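Local coordinates for cpftsy (Physcomitrella patens, PDB 4AK9), which probably acts as the chloroplast signal recognition particle receptor, a SIMIBI-class GTPase that serves protein targeting during chloroplast biogenesis, at residues L148-D153 / V203-S208. Numbering follows the deposited sequence.
Sequences LMAAGD and VLCDTS
Three backbone hydrogen bonds pair Leu-148 to Ala-150 with Val-203 to Asp-206 in parallel register, the strand axes approaching to 4.7 Å and running nearly parallel. Leu-204 N gives its proton to Leu-148 O, Leu-204 O accepts from Ala-150 N, and Asp-206 N closes the ladder on Ala-150 O at 2.9 Å, a nearly straight bond (173° at the hydrogen). On one face Ala-150 CB sits 4.2 Å from Cys-205 SG and also near Val-203 CG1, under helix 184-197; Met-149 and Leu-204 turn to the other face, against helix 126-142.

Past the strands, Asp-153 can be followed atom by atom. Its CB packs 3.4 Å from Asp-206 OD2 and beside Thr-207 O. With CG anti to the backbone N (chi1 -175°), the carboxylate is carried alongside that of Asp-206, the two planes 78° apart. Asp-153 OD1 reaches Ser-208 OG at 3.3 Å, a weak bond whose proton may go instead to Glu-220. Asp-153 OD2 stands 4.1 Å from Asp-206 OD2, and one water lies near both atoms, its bonding not settled. Replacing Asp-153 by alanine would probably cost Ser-208 OG its weak partner and take the carboxylate away from beside Asp-206, removing one of the groups that the water lies near.

A second water ties Asp-153 O to Asp-206 OD2. The Asp-206 side chain touches Lys-129, whose NZ bonds to Thr-207 O, which places these loops beside the probable P-loop. Together with that Walker A lysine, the Asp-Thr-Ser run from Asp-206, probably the start of the G3 motif overlapping Walker B, and Asp-153, which appears to open the DTFRAAA motif of SRP GTPases, are consistent with the nucleotide site of an SRP-type P-loop GTPase.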
ATOM      1  N   LEU A 148      -1.697  12.196 -34.785  1.00 23.32           N
ATOM      2  CA  LEU A 148      -2.935  12.947 -34.619  1.00 19.43           C
ATOM      3  C   LEU A 148      -3.520  12.690 -33.235  1.00 28.34           C
ATOM      4  O   LEU A 148      -3.696  11.539 -32.843  1.00 27.48           O
ATOM      5  CB  LEU A 148      -3.964  12.543 -35.682  1.00 26.91           C
ATOM      6  CG  LEU A 148      -5.367  13.138 -35.523  1.00 26.08           C
ATOM      7  CD1 LEU A 148      -5.327  14.640 -35.800  1.00 35.28           C
ATOM      8  CD2 LEU A 148      -6.407  12.456 -36.461  1.00 32.42           C
ATOM      9  N   MET A 149      -3.841  13.754 -32.505  1.00 28.06           N
ATOM     10  CA  MET A 149      -4.451  13.592 -31.188  1.00 27.57           C
ATOM     11  C   MET A 149      -5.951  13.736 -31.268  1.00 30.99           C
ATOM     12  O   MET A 149      -6.469  14.519 -32.071  1.00 33.13           O
ATOM     13  CB  MET A 149      -3.875  14.607 -30.187  1.00 23.96           C
ATOM     14  CG  MET A 149      -2.404  14.433 -29.911  1.00 29.32           C
ATOM     15  SD  MET A 149      -1.855  15.716 -28.756  1.00 33.13           S
ATOM     16  CE  MET A 149      -0.152  15.329 -28.569  1.00 29.35           C
ATOM     17  N   ALA A 150      -6.666  12.979 -30.434  1.00 22.37           N
ATOM     18  CA  ALA A 150      -8.121  13.053 -30.392  1.00 24.41           C
ATOM     19  C   ALA A 150      -8.596  13.347 -28.985  1.00 33.68           C
ATOM     20  O   ALA A 150      -8.325  12.564 -28.036  1.00 26.72           O
ATOM     21  CB  ALA A 150      -8.736  11.743 -30.896  1.00 26.37           C
ATOM     22  N   ALA A 151      -9.309  14.461 -28.839  1.00 30.11           N
ATOM     23  CA  ALA A 151      -9.753  14.919 -27.526  1.00 32.47           C
ATOM     24  C   ALA A 151     -11.088  14.309 -27.134  1.00 34.68           C
ATOM     25  O   ALA A 151     -12.130  14.984 -27.158  1.00 37.79           O
ATOM     26  CB  ALA A 151      -9.817  16.442 -27.474  1.00 39.44           C
ATOM     27  N   GLY A 152     -11.058  13.029 -26.754  1.00 30.49           N
ATOM     28  CA  GLY A 152     -12.288  12.310 -26.473  1.00 31.92           C
ATOM     29  C   GLY A 152     -12.725  12.395 -25.025  1.00 35.43           C
ATOM     30  O   GLY A 152     -13.781  11.894 -24.661  1.00 41.40           O
ATOM     31  N   ASP A 153     -11.903  13.022 -24.185  1.00 33.39           N
ATOM     32  CA  ASP A 153     -12.338  13.332 -22.828  1.00 36.85           C
ATOM     33  C   ASP A 153     -13.146  14.624 -22.904  1.00 46.95           C
ATOM     34  O   ASP A 153     -12.598  15.720 -22.747  1.00 50.08           O
ATOM     35  CB  ASP A 153     -11.129  13.510 -21.904  1.00 37.06           C
ATOM     36  CG  ASP A 153     -11.522  13.729 -20.432  1.00 46.24           C
ATOM     37  OD1 ASP A 153     -12.723  13.970 -20.131  1.00 44.17           O
ATOM     38  OD2 ASP A 153     -10.604  13.667 -19.565  1.00 42.74           O
ATOM     39  N   VAL A 203      -2.833   7.528 -34.171  1.00 21.77           N
ATOM     40  CA  VAL A 203      -3.823   8.382 -33.545  1.00 20.57           C
ATOM     41  C   VAL A 203      -3.774   8.099 -32.041  1.00 29.22           C
ATOM     42  O   VAL A 203      -3.859   6.942 -31.626  1.00 26.46           O
ATOM     43  CB  VAL A 203      -5.238   8.058 -34.006  1.00 26.59           C
ATOM     44  CG1 VAL A 203      -6.255   8.952 -33.301  1.00 21.54           C
ATOM     45  CG2 VAL A 203      -5.351   8.186 -35.529  1.00 25.32           C
ATOM     46  N   LEU A 204      -3.627   9.151 -31.246  1.00 23.12           N
ATOM     47  CA  LEU A 204      -3.571   9.038 -29.780  1.00 23.45           C
ATOM     48  C   LEU A 204      -4.871   9.574 -29.204  1.00 20.75           C
ATOM     49  O   LEU A 204      -5.137  10.770 -29.257  1.00 24.99           O
ATOM     50  CB  LEU A 204      -2.376   9.835 -29.228  1.00 23.35           C
ATOM     51  CG  LEU A 204      -1.018   9.187 -28.943  1.00 31.61           C
ATOM     52  CD1 LEU A 204      -0.828   7.902 -29.688  1.00 33.58           C
ATOM     53  CD2 LEU A 204       0.197  10.131 -29.148  1.00 29.04           C
ATOM     54  N   CYS A 205      -5.699   8.697 -28.645  1.00 21.21           N
ATOM     55  CA  CYS A 205      -7.057   9.082 -28.169  1.00 19.01           C
ATOM     56  C   CYS A 205      -7.144   9.282 -26.669  1.00 29.61           C
ATOM     57  O   CYS A 205      -6.782   8.389 -25.901  1.00 26.77           O
ATOM     58  CB  CYS A 205      -8.079   7.984 -28.528  1.00 23.92           C
ATOM     59  SG  CYS A 205      -8.178   7.595 -30.290  1.00 29.58           S
ATOM     60  N   ASP A 206      -7.652  10.425 -26.241  1.00 24.94           N
ATOM     61  CA  ASP A 206      -7.990  10.606 -24.831  1.00 27.75           C
ATOM     62  C   ASP A 206      -9.414  10.126 -24.629  1.00 31.16           C
ATOM     63  O   ASP A 206     -10.204  10.103 -25.569  1.00 31.29           O
ATOM     64  CB  ASP A 206      -7.870  12.069 -24.435  1.00 29.94           C
ATOM     65  CG  ASP A 206      -7.785  12.265 -22.918  1.00 38.52           C
ATOM     66  OD1 ASP A 206      -7.693  11.247 -22.174  1.00 30.53           O
ATOM     67  OD2 ASP A 206      -7.787  13.439 -22.480  1.00 40.23           O
ATOM     68  N   THR A 207      -9.742   9.708 -23.409  1.00 23.80           N
ATOM     69  CA  THR A 207     -11.093   9.225 -23.099  1.00 22.97           C
ATOM     70  C   THR A 207     -11.512   9.752 -21.737  1.00 30.87           C
ATOM     71  O   THR A 207     -10.658  10.150 -20.922  1.00 28.68           O
ATOM     72  CB  THR A 207     -11.160   7.674 -23.031  1.00 29.19           C
ATOM     73  OG1 THR A 207     -10.214   7.194 -22.047  1.00 23.50           O
ATOM     74  CG2 THR A 207     -10.834   7.049 -24.378  1.00 26.19           C
ATOM     75  N   SER A 208     -12.816   9.747 -21.471  1.00 28.12           N
ATOM     76  CA  SER A 208     -13.281  10.188 -20.159  1.00 28.91           C
ATOM     77  C   SER A 208     -13.118   9.048 -19.154  1.00 30.63           C
ATOM     78  O   SER A 208     -13.184   7.869 -19.512  1.00 33.78           O
ATOM     79  CB  SER A 208     -14.729  10.650 -20.219  1.00 39.52           C
ATOM     80  OG  SER A 208     -14.878  11.657 -21.202  1.00 44.56           O
TER
HETATM   81  O   HOH W   1      -9.827  15.252 -24.322  1.00 33.66           O
HETATM   82  O   HOH W   2      -8.027  13.183 -19.955  1.00 41.09           O